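Local coordinates for protein CG8862 (Drosophila melanogaster, PDB 3ISM) that probably cleaves DNA and RNA as a magnesium-dependent mitochondrial endonuclease of the DNA/RNA non-specific family, endonuclease G, at residues 31-35 with 78-82; 67-73 with 109-115; 157-163 with 187-193. All blocks are in the same frame, centred on the assembly; numbering follows the deposited sequence.

Interaction 1: 31-35 with 78-82; sequences DHVRS and DESIH
His-32 and Arg-34 reach from one chain segment to the side chains of Asp-78, Ser-80 and Ile-81 on another, while the two backbones stay well apart: the CA atoms of Arg-34 and Ser-80 are 9.3 Å from each other. Residues 33-35 form an edge strand of the large mixed sheet within this chain, hydrogen-bonded to strand 40-44. Facing it, residues 78-81 make a type I beta turn, closed by Ile-81 N bonding to Asp-78 O, and this turn coincides with an Asx turn in which Asp-78 OD1 accepts from Ser-80 N. It is an example of a turn joined to a sheet edge by long side chains reaching out from the strand.

Arg-34 carries most of the contact. In the conformer described, one of two deposited for this residue, its chain runs out extended and then bends at chi3 (63°), which turns the guanidinium against the carboxylate of Asp-78. The salt bridge of this conformer, 2.8 Å from Arg-34 NH2 to Asp-78 OD2, is not the flat, two-pronged kind: OD2 sits over one face of the guanidinium, and the two planes are 65° apart. Asp-78 OD2 has a further partner in Ser-122 OG, while OD1 is occupied within the turn, accepting from both Ser-80 N and Ser-80 OG on the same face of the carboxylate plane. These bonds probably fix the rotation of the acid. Ser-80 OG also lies 2.8 Å from Arg-34 NE.

Nearer the backbone than the charged end, Arg-34 CD packs 3.9 Å from Ile-81 CD1. The same methyl meets the edge of the His-32 ring, near its plane, with NE2 4.2 Å away. One water spans the remaining distance, accepting from His-82 N at 2.9 Å and, weakly, from His-32 NE2.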
loop_
_atom_site.group_PDB
_atom_site.type_symbol
_atom_site.label_atom_id
_atom_site.label_comp_id
_atom_site.label_asym_id
_atom_site.label_seq_id
_atom_site.Cartn_x
_atom_site.Cartn_y
_atom_site.Cartn_z
ATOM N N ASP B 31 -9.168 -8.090 5.082
ATOM C CA ASP B 31 -9.617 -6.934 4.330
ATOM C C ASP B 31 -10.576 -7.372 3.220
ATOM O O ASP B 31 -10.189 -8.077 2.289
ATOM C CB ASP B 31 -8.424 -6.150 3.765
ATOM C CG ASP B 31 -8.786 -4.715 3.366
ATOM O OD1 ASP B 31 -9.919 -4.289 3.651
ATOM O OD2 ASP B 31 -7.931 -3.996 2.792
ATOM N N HIS B 32 -11.837 -6.977 3.353
ATOM C CA HIS B 32 -12.799 -7.066 2.258
ATOM C C HIS B 32 -12.798 -8.484 1.659
ATOM O O HIS B 32 -12.561 -8.673 0.452
ATOM C CB HIS B 32 -12.436 -6.010 1.205
ATOM C CG HIS B 32 -13.612 -5.432 0.492
ATOM N ND1 HIS B 32 -14.463 -4.515 1.079
ATOM C CD2 HIS B 32 -14.077 -5.632 -0.763
ATOM C CE1 HIS B 32 -15.411 -4.192 0.218
ATOM N NE2 HIS B 32 -15.186 -4.838 -0.914
ATOM N N VAL B 33 -13.046 -9.468 2.520
ATOM C CA VAL B 33 -12.951 -10.887 2.147
ATOM C C VAL B 33 -14.248 -11.362 1.514
ATOM O O VAL B 33 -15.331 -11.202 2.096
ATOM C CB VAL B 33 -12.586 -11.802 3.348
ATOM C CG1 VAL B 33 -12.665 -13.284 2.945
ATOM C CG2 VAL B 33 -11.186 -11.485 3.863
ATOM N N ARG B 34 -14.125 -11.932 0.317
ATOM C CA ARG B 34 -15.280 -12.375 -0.451
ATOM C C ARG B 34 -15.123 -13.824 -0.888
ATOM O O ARG B 34 -14.034 -14.265 -1.239
ATOM C CB ARG B 34 -15.479 -11.482 -1.674
ATOM C CG ARG B 34 -16.149 -10.134 -1.375
ATOM C CD ARG B 34 -16.233 -9.245 -2.615
ATOM N NE ARG B 34 -17.066 -9.839 -3.660
ATOM C CZ ARG B 34 -16.599 -10.447 -4.750
ATOM N NH1 ARG B 34 -15.291 -10.538 -4.964
ATOM N NH2 ARG B 34 -17.442 -10.955 -5.640
ATOM N N SER B 35 -16.221 -14.564 -0.862
ATOM C CA SER B 35 -16.202 -15.981 -1.197
ATOM C C SER B 35 -16.869 -16.231 -2.538
ATOM O O SER B 35 -17.946 -15.713 -2.796
ATOM C CB SER B 35 -16.928 -16.789 -0.115
ATOM O OG SER B 35 -16.446 -16.478 1.181
ATOM N N ASP B 78 -16.890 -6.727 -11.493
ATOM C CA ASP B 78 -17.507 -7.334 -10.313
ATOM C C ASP B 78 -18.461 -6.326 -9.642
ATOM O O ASP B 78 -18.018 -5.355 -9.007
ATOM C CB ASP B 78 -16.416 -7.786 -9.333
ATOM C CG ASP B 78 -16.978 -8.543 -8.136
ATOM O OD1 ASP B 78 -18.211 -8.524 -7.922
ATOM O OD2 ASP B 78 -16.173 -9.164 -7.413
ATOM N N GLU B 79 -19.757 -6.593 -9.763
ATOM C CA GLU B 79 -20.801 -5.671 -9.324
ATOM C C GLU B 79 -21.021 -5.725 -7.822
ATOM O O GLU B 79 -21.728 -4.894 -7.257
ATOM C CB GLU B 79 -22.114 -5.959 -10.065
ATOM C CG GLU B 79 -22.128 -5.443 -11.493
ATOM C CD GLU B 79 -23.183 -6.103 -12.356
ATOM O OE1 GLU B 79 -23.940 -6.958 -11.844
ATOM O OE2 GLU B 79 -23.248 -5.772 -13.560
ATOM N N SER B 80 -20.420 -6.707 -7.167
ATOM C CA SER B 80 -20.486 -6.740 -5.713
ATOM C C SER B 80 -19.447 -5.796 -5.088
ATOM O O SER B 80 -19.444 -5.620 -3.868
ATOM C CB SER B 80 -20.296 -8.157 -5.193
ATOM O OG SER B 80 -18.936 -8.518 -5.277
ATOM N N ILE B 81 -18.579 -5.191 -5.912
ATOM C CA ILE B 81 -17.617 -4.160 -5.439
ATOM C C ILE B 81 -18.210 -2.759 -5.685
ATOM O O ILE B 81 -18.785 -2.503 -6.757
ATOM C CB ILE B 81 -16.233 -4.229 -6.174
ATOM C CG1 ILE B 81 -15.640 -5.657 -6.201
ATOM C CG2 ILE B 81 -15.234 -3.236 -5.579
ATOM C CD1 ILE B 81 -15.240 -6.186 -4.863
ATOM N N HIS B 82 -18.080 -1.863 -4.703
ATOM C CA HIS B 82 -18.547 -0.472 -4.835
ATOM C C HIS B 82 -17.914 0.137 -6.105
ATOM O O HIS B 82 -16.734 -0.091 -6.366
ATOM C CB HIS B 82 -18.168 0.326 -3.558
ATOM C CG HIS B 82 -18.723 1.723 -3.506
ATOM N ND1 HIS B 82 -18.205 2.764 -4.250
ATOM C CD2 HIS B 82 -19.742 2.251 -2.784
ATOM C CE1 HIS B 82 -18.896 3.865 -4.009
ATOM N NE2 HIS B 82 -19.833 3.584 -3.121
HETATM O O HOH W 1 -16.796 -2.862 -2.270
#

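Interaction 2: 67-73 with 109-115; sequences AVDRSKC and RLHQKHC
Gln-112 and Val-68 meet where the loop 67-73 passes the start of helix 112-116, and each puts its side chain to a different use. CG of Gln-112 is trans to the backbone N (chi1 -176°), and a bend at chi2 (62°) brings the terminal amide to the backbone of Asp-69. There it works in both directions: OE1 accepts from Asp-69 N at 2.9 Å, on a lone pair in the carbonyl plane, whereas NE2 donates to Asp-69 O at 3.2 Å from above that carbonyl's plane. Lys-72 N reaches Asp-69 O from the opposite face. NE2 also donates to Asp-116 OD1; with OE1 accepting and NE2 donating, the amide is probably held in one flip.

Val-68 splits its two methyls. CG2 lies 3.3 Å from Arg-109 O, and CG1 packs against Cys-115 CB at 3.9 Å. Cys-115 SG comes alongside the aliphatic CG of Arg-70 and, 4.1 Å away, Cys-73 SG, a spacing that leaves the two sulfurs in van der Waals contact without a disulfide.

Arg-70 sends its guanidinium elsewhere, in a salt bridge to Asp-336 and a hydrogen bond to the backbone O of Tyr-331, both of the CG4930 chain; its side chain is about 6 Å from that of His-101, the predicted proton acceptor. His-111 is the N-cap, ND1 accepting from Lys-113 N. Here a capped helix start grips a loop backbone through one glutamine amide, beside the probable active site of this His-Me finger nuclease.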
loop_
_atom_site.group_PDB
_atom_site.type_symbol
_atom_site.label_atom_id
_atom_site.label_comp_id
_atom_site.label_asym_id
_atom_site.label_seq_id
_atom_site.Cartn_x
_atom_site.Cartn_y
_atom_site.Cartn_z
ATOM N N ALA B 67 -17.185 -30.846 -19.442
ATOM C CA ALA B 67 -18.311 -29.992 -19.064
ATOM C C ALA B 67 -17.888 -28.559 -18.729
ATOM O O ALA B 67 -18.725 -27.720 -18.387
ATOM C CB ALA B 67 -19.093 -30.615 -17.898
ATOM N N VAL B 68 -16.591 -28.281 -18.815
ATOM C CA VAL B 68 -16.091 -26.923 -18.599
ATOM C C VAL B 68 -15.490 -26.364 -19.889
ATOM O O VAL B 68 -14.435 -26.809 -20.341
ATOM C CB VAL B 68 -15.074 -26.844 -17.431
ATOM C CG1 VAL B 68 -14.524 -25.428 -17.306
ATOM C CG2 VAL B 68 -15.723 -27.270 -16.120
ATOM N N ASP B 69 -16.186 -25.399 -20.480
ATOM C CA ASP B 69 -15.723 -24.726 -21.685
ATOM C C ASP B 69 -15.267 -23.321 -21.307
ATOM O O ASP B 69 -16.096 -22.430 -21.076
ATOM C CB ASP B 69 -16.846 -24.666 -22.731
ATOM C CG ASP B 69 -16.346 -24.271 -24.126
ATOM O OD1 ASP B 69 -15.139 -23.958 -24.285
ATOM O OD2 ASP B 69 -17.173 -24.280 -25.070
ATOM N N ARG B 70 -13.948 -23.135 -21.252
ATOM C CA ARG B 70 -13.357 -21.856 -20.882
ATOM C C ARG B 70 -13.639 -20.763 -21.917
ATOM O O ARG B 70 -13.521 -19.567 -21.611
ATOM C CB ARG B 70 -11.847 -21.988 -20.612
ATOM C CG ARG B 70 -11.343 -20.972 -19.581
ATOM C CD ARG B 70 -9.821 -20.963 -19.407
ATOM N NE ARG B 70 -9.125 -20.252 -20.480
ATOM C CZ ARG B 70 -8.231 -20.815 -21.296
ATOM N NH1 ARG B 70 -7.912 -22.093 -21.158
ATOM N NH2 ARG B 70 -7.647 -20.101 -22.248
ATOM N N SER B 71 -14.048 -21.176 -23.117
ATOM C CA SER B 71 -14.340 -20.249 -24.210
ATOM C C SER B 71 -15.649 -19.490 -23.983
ATOM O O SER B 71 -15.912 -18.475 -24.641
ATOM C CB SER B 71 -14.371 -20.986 -25.561
ATOM O OG SER B 71 -15.615 -21.646 -25.783
ATOM N N LYS B 72 -16.467 -19.979 -23.051
ATOM C CA LYS B 72 -17.715 -19.293 -22.701
ATOM C C LYS B 72 -17.487 -18.193 -21.670
ATOM O O LYS B 72 -18.427 -17.490 -21.301
ATOM C CB LYS B 72 -18.783 -20.285 -22.208
ATOM C CG LYS B 72 -19.075 -21.451 -23.181
ATOM C CD LYS B 72 -20.567 -21.747 -23.259
ATOM C CE LYS B 72 -20.865 -23.050 -23.991
ATOM N NZ LYS B 72 -21.126 -24.192 -23.064
ATOM N N CYS B 73 -16.237 -18.040 -21.223
ATOM C CA CYS B 73 -15.884 -17.101 -20.151
ATOM C C CYS B 73 -15.268 -15.798 -20.636
ATOM O O CYS B 73 -14.310 -15.809 -21.414
ATOM C CB CYS B 73 -14.883 -17.744 -19.207
ATOM S SG CYS B 73 -15.344 -19.336 -18.603
ATOM N N ARG B 109 -12.331 -26.611 -12.210
ATOM C CA ARG B 109 -12.961 -27.309 -13.315
ATOM C C ARG B 109 -14.048 -28.292 -12.897
ATOM O O ARG B 109 -14.485 -29.103 -13.704
ATOM C CB ARG B 109 -11.901 -28.031 -14.137
ATOM C CG ARG B 109 -11.022 -27.099 -14.953
ATOM C CD ARG B 109 -9.820 -27.872 -15.414
ATOM N NE ARG B 109 -9.111 -27.232 -16.510
ATOM C CZ ARG B 109 -7.809 -27.393 -16.735
ATOM N NH1 ARG B 109 -7.085 -28.158 -15.921
ATOM N NH2 ARG B 109 -7.229 -26.765 -17.755
ATOM N N LEU B 110 -14.493 -28.207 -11.647
ATOM C CA LEU B 110 -15.608 -29.025 -11.189
ATOM C C LEU B 110 -16.906 -28.656 -11.911
ATOM O O LEU B 110 -17.739 -29.519 -12.188
ATOM C CB LEU B 110 -15.787 -28.897 -9.677
ATOM C CG LEU B 110 -14.690 -29.520 -8.809
ATOM C CD1 LEU B 110 -14.906 -29.155 -7.347
ATOM C CD2 LEU B 110 -14.632 -31.048 -9.018
ATOM N N HIS B 111 -17.067 -27.369 -12.216
ATOM C CA HIS B 111 -18.280 -26.883 -12.867
ATOM C C HIS B 111 -17.992 -25.604 -13.640
ATOM O O HIS B 111 -17.094 -24.843 -13.272
ATOM C CB HIS B 111 -19.378 -26.622 -11.830
ATOM C CG HIS B 111 -20.750 -26.521 -12.422
ATOM N ND1 HIS B 111 -21.296 -25.323 -12.841
ATOM C CD2 HIS B 111 -21.686 -27.470 -12.673
ATOM C CE1 HIS B 111 -22.510 -25.540 -13.319
ATOM N NE2 HIS B 111 -22.769 -26.833 -13.232
ATOM N N GLN B 112 -18.757 -25.380 -14.706
ATOM C CA GLN B 112 -18.660 -24.176 -15.533
ATOM C C GLN B 112 -18.604 -22.889 -14.710
ATOM O O GLN B 112 -17.716 -22.063 -14.909
ATOM C CB GLN B 112 -19.837 -24.111 -16.519
ATOM C CG GLN B 112 -19.775 -22.934 -17.484
ATOM C CD GLN B 112 -18.559 -22.998 -18.376
ATOM O OE1 GLN B 112 -18.261 -24.038 -18.947
ATOM N NE2 GLN B 112 -17.845 -21.893 -18.492
ATOM N N LYS B 113 -19.540 -22.740 -13.775
ATOM C CA LYS B 113 -19.644 -21.527 -12.952
ATOM C C LYS B 113 -18.429 -21.280 -12.045
ATOM O O LYS B 113 -18.061 -20.126 -11.785
ATOM C CB LYS B 113 -20.955 -21.538 -12.151
ATOM C CG LYS B 113 -21.099 -20.377 -11.187
ATOM C CD LYS B 113 -22.480 -19.749 -11.207
ATOM C CE LYS B 113 -22.391 -18.307 -10.666
ATOM N NZ LYS B 113 -23.745 -17.664 -10.530
ATOM N N HIS B 114 -17.798 -22.360 -11.590
ATOM C CA HIS B 114 -16.581 -22.270 -10.777
ATOM C C HIS B 114 -15.485 -21.556 -11.558
ATOM O O HIS B 114 -14.761 -20.725 -11.013
ATOM C CB HIS B 114 -16.094 -23.670 -10.378
ATOM C CG HIS B 114 -16.943 -24.341 -9.343
ATOM N ND1 HIS B 114 -16.581 -25.527 -8.745
ATOM C CD2 HIS B 114 -18.130 -23.993 -8.794
ATOM C CE1 HIS B 114 -17.514 -25.889 -7.884
ATOM N NE2 HIS B 114 -18.460 -24.969 -7.888
ATOM N N CYS B 115 -15.386 -21.915 -12.838
ATOM C CA CYS B 115 -14.440 -21.349 -13.788
ATOM C C CYS B 115 -14.853 -19.925 -14.176
ATOM O O CYS B 115 -14.018 -19.010 -14.171
ATOM C CB CYS B 115 -14.373 -22.249 -15.032
ATOM S SG CYS B 115 -13.093 -21.791 -16.227
#

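Interaction 3: 157-163 with 187-193; sequences CTGPLYL and PTHFYKV
Tyr-191, with more surface buried here than any other residue, lays its ring across the neighbouring strand at Gly-159, its antiparallel hydrogen-bonded partner. CG takes the position between the backbone N and carbonyl carbon (chi1 59°), which folds the ring over the glycine: Gly-159 CA lies 3.9 Å from the ring centroid, a CH-pi contact over the face, while the peptide N of Gly-159 sits nearer the rim. Without a side chain on Gly-159, the ring can lie this close to the backbone. A water accepts from Tyr-191 OH and donates to Pro-160 O at 2.7 Å.

Cys-157 and Leu-161, next in buried surface, flank the ring on the same face of the sheet. Cys-157 SG approaches the ring edge, 4.1 Å from CE1, as a sulfur-aromatic contact; Leu-161 CG comes in the ring plane, 3.7 Å from CD2, its side chain crossing the tyrosine at about a right angle. Phe-239 and, from helix 228-235, Val-231 also pack on Tyr-191.

The opposite face carries Thr-158, whose OG1 accepts from Lys-192 NZ at 2.8 Å; Lys-192 also touches Glu-141, a residue known to bind magnesium in this protein. At Leu-161 the pairing slips: Thr-188 and His-189 both face that residue, and Leu-163 CD1 covers the His-189 ring 3.6 Å from its centroid. The pattern is that of two central antiparallel strands of the nuclease sheet, ended by a classic beta bulge.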
loop_
_atom_site.group_PDB
_atom_site.type_symbol
_atom_site.label_atom_id
_atom_site.label_comp_id
_atom_site.label_asym_id
_atom_site.label_seq_id
_atom_site.Cartn_x
_atom_site.Cartn_y
_atom_site.Cartn_z
ATOM N N CYS B 157 -2.117 -19.945 -1.595
ATOM C CA CYS B 157 -2.392 -18.527 -1.524
ATOM C C CYS B 157 -1.536 -17.789 -2.543
ATOM O O CYS B 157 -0.312 -17.963 -2.592
ATOM C CB CYS B 157 -2.079 -17.994 -0.125
ATOM S SG CYS B 157 -2.539 -16.250 0.096
ATOM N N THR B 158 -2.196 -16.971 -3.356
ATOM C CA THR B 158 -1.580 -16.256 -4.466
ATOM C C THR B 158 -1.883 -14.777 -4.265
ATOM O O THR B 158 -3.000 -14.440 -3.891
ATOM C CB THR B 158 -2.213 -16.713 -5.814
ATOM O OG1 THR B 158 -2.032 -18.130 -5.987
ATOM C CG2 THR B 158 -1.594 -15.965 -6.988
ATOM N N GLY B 159 -0.913 -13.893 -4.504
ATOM C CA GLY B 159 -1.157 -12.452 -4.350
ATOM C C GLY B 159 -0.037 -11.563 -4.874
ATOM O O GLY B 159 1.023 -12.044 -5.238
ATOM N N PRO B 160 -0.294 -10.245 -4.943
ATOM C CA PRO B 160 0.663 -9.243 -5.381
ATOM C C PRO B 160 1.590 -8.736 -4.282
ATOM O O PRO B 160 1.257 -8.810 -3.083
ATOM C CB PRO B 160 -0.242 -8.109 -5.855
ATOM C CG PRO B 160 -1.444 -8.197 -4.974
ATOM C CD PRO B 160 -1.626 -9.663 -4.678
ATOM N N LEU B 161 2.742 -8.242 -4.707
ATOM C CA LEU B 161 3.699 -7.551 -3.847
ATOM C C LEU B 161 4.120 -6.266 -4.546
ATOM O O LEU B 161 4.029 -6.154 -5.769
ATOM C CB LEU B 161 4.963 -8.391 -3.606
ATOM C CG LEU B 161 4.818 -9.723 -2.877
ATOM C CD1 LEU B 161 6.092 -10.581 -3.014
ATOM C CD2 LEU B 161 4.456 -9.487 -1.429
ATOM N N TYR B 162 4.590 -5.307 -3.749
ATOM C CA TYR B 162 5.023 -4.013 -4.234
ATOM C C TYR B 162 6.329 -3.732 -3.496
ATOM O O TYR B 162 6.330 -3.112 -2.424
ATOM C CB TYR B 162 3.954 -2.951 -3.939
ATOM C CG TYR B 162 2.529 -3.363 -4.317
ATOM C CD1 TYR B 162 1.982 -3.001 -5.548
ATOM C CD2 TYR B 162 1.738 -4.106 -3.436
ATOM C CE1 TYR B 162 0.699 -3.380 -5.892
ATOM C CE2 TYR B 162 0.457 -4.490 -3.770
ATOM C CZ TYR B 162 -0.052 -4.135 -5.005
ATOM O OH TYR B 162 -1.331 -4.510 -5.346
ATOM N N LEU B 163 7.432 -4.219 -4.060
ATOM C CA LEU B 163 8.724 -4.291 -3.356
ATOM C C LEU B 163 9.603 -3.083 -3.644
ATOM O O LEU B 163 9.596 -2.578 -4.758
ATOM C CB LEU B 163 9.486 -5.579 -3.720
ATOM C CG LEU B 163 8.796 -6.934 -3.492
ATOM C CD1 LEU B 163 9.789 -8.088 -3.711
ATOM C CD2 LEU B 163 8.216 -6.990 -2.104
ATOM N N PRO B 187 1.466 -4.496 -9.839
ATOM C CA PRO B 187 2.376 -5.052 -8.832
ATOM C C PRO B 187 3.788 -5.302 -9.372
ATOM O O PRO B 187 3.963 -5.576 -10.565
ATOM C CB PRO B 187 1.680 -6.360 -8.428
ATOM C CG PRO B 187 0.192 -6.110 -8.761
ATOM C CD PRO B 187 0.287 -5.360 -10.059
ATOM N N THR B 188 4.786 -5.187 -8.501
ATOM C CA THR B 188 6.182 -5.382 -8.902
ATOM C C THR B 188 6.472 -6.893 -9.024
ATOM O O THR B 188 7.309 -7.305 -9.806
ATOM C CB THR B 188 7.175 -4.742 -7.878
ATOM O OG1 THR B 188 7.133 -5.464 -6.628
ATOM C CG2 THR B 188 6.829 -3.286 -7.640
ATOM N N HIS B 189 5.766 -7.691 -8.222
ATOM C CA HIS B 189 6.026 -9.137 -8.075
ATOM C C HIS B 189 4.720 -9.825 -7.681
ATOM O O HIS B 189 3.779 -9.170 -7.249
ATOM C CB HIS B 189 7.047 -9.422 -6.954
ATOM C CG HIS B 189 8.425 -8.871 -7.188
ATOM N ND1 HIS B 189 8.726 -7.530 -7.057
ATOM C CD2 HIS B 189 9.600 -9.491 -7.460
ATOM C CE1 HIS B 189 10.014 -7.341 -7.287
ATOM N NE2 HIS B 189 10.568 -8.516 -7.538
ATOM N N PHE B 190 4.684 -11.151 -7.811
ATOM C CA PHE B 190 3.591 -11.962 -7.288
ATOM C C PHE B 190 4.160 -13.158 -6.524
ATOM O O PHE B 190 5.264 -13.574 -6.783
ATOM C CB PHE B 190 2.689 -12.451 -8.428
ATOM C CG PHE B 190 1.978 -11.350 -9.161
ATOM C CD1 PHE B 190 0.743 -10.890 -8.717
ATOM C CD2 PHE B 190 2.536 -10.784 -10.309
ATOM C CE1 PHE B 190 0.084 -9.859 -9.389
ATOM C CE2 PHE B 190 1.880 -9.760 -10.997
ATOM C CZ PHE B 190 0.652 -9.292 -10.532
ATOM N N TYR B 191 3.406 -13.714 -5.587
ATOM C CA TYR B 191 3.865 -14.897 -4.849
ATOM C C TYR B 191 2.833 -16.004 -4.940
ATOM O O TYR B 191 1.663 -15.743 -5.202
ATOM C CB TYR B 191 4.097 -14.590 -3.352
ATOM C CG TYR B 191 2.856 -14.092 -2.649
ATOM C CD1 TYR B 191 1.847 -14.969 -2.235
ATOM C CD2 TYR B 191 2.682 -12.737 -2.415
ATOM C CE1 TYR B 191 0.694 -14.499 -1.632
ATOM C CE2 TYR B 191 1.551 -12.253 -1.798
ATOM C CZ TYR B 191 0.565 -13.133 -1.419
ATOM O OH TYR B 191 -0.545 -12.629 -0.820
ATOM N N LYS B 192 3.282 -17.229 -4.681
ATOM C CA LYS B 192 2.401 -18.337 -4.331
ATOM C C LYS B 192 3.008 -19.014 -3.123
ATOM O O LYS B 192 4.189 -19.352 -3.123
ATOM C CB LYS B 192 2.263 -19.347 -5.473
ATOM C CG LYS B 192 1.333 -18.883 -6.596
ATOM C CD LYS B 192 1.100 -20.015 -7.589
ATOM C CE LYS B 192 0.261 -19.570 -8.799
ATOM N NZ LYS B 192 -1.150 -19.286 -8.422
ATOM N N VAL B 193 2.201 -19.198 -2.090
ATOM C CA VAL B 193 2.633 -19.924 -0.911
ATOM C C VAL B 193 1.713 -21.130 -0.784
ATOM O O VAL B 193 0.499 -20.981 -0.758
ATOM C CB VAL B 193 2.641 -19.027 0.374
ATOM C CG1 VAL B 193 3.086 -19.849 1.597
ATOM C CG2 VAL B 193 3.579 -17.831 0.187
HETATM O O HOH W 2 -0.488 -9.614 -1.239
#

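In the fold
All three contacts belong to the one DNA/RNA non-specific endonuclease domain. Interactions 1 and 3 both reach the large mixed sheet: 31-35 includes its edge strand 33-35, whereas 157-163 and 187-193 belong to neighbouring central strands, with 40-44 and 49-57 lying between. Their centres are about 19 Å apart. Interaction 2 lies farther out, about 21 Å from interaction 1 and about 26 Å from interaction 3, centre to centre, and touches neither. Along the chain interactions 1 and 2 alternate their segments, so the loop between helices 59-62 and 89-92 is tied twice, to the sheet edge and to helix 112-116; interaction 3 follows both. Interactions 2 and 3 approach the probable catalytic region from different parts of the fold.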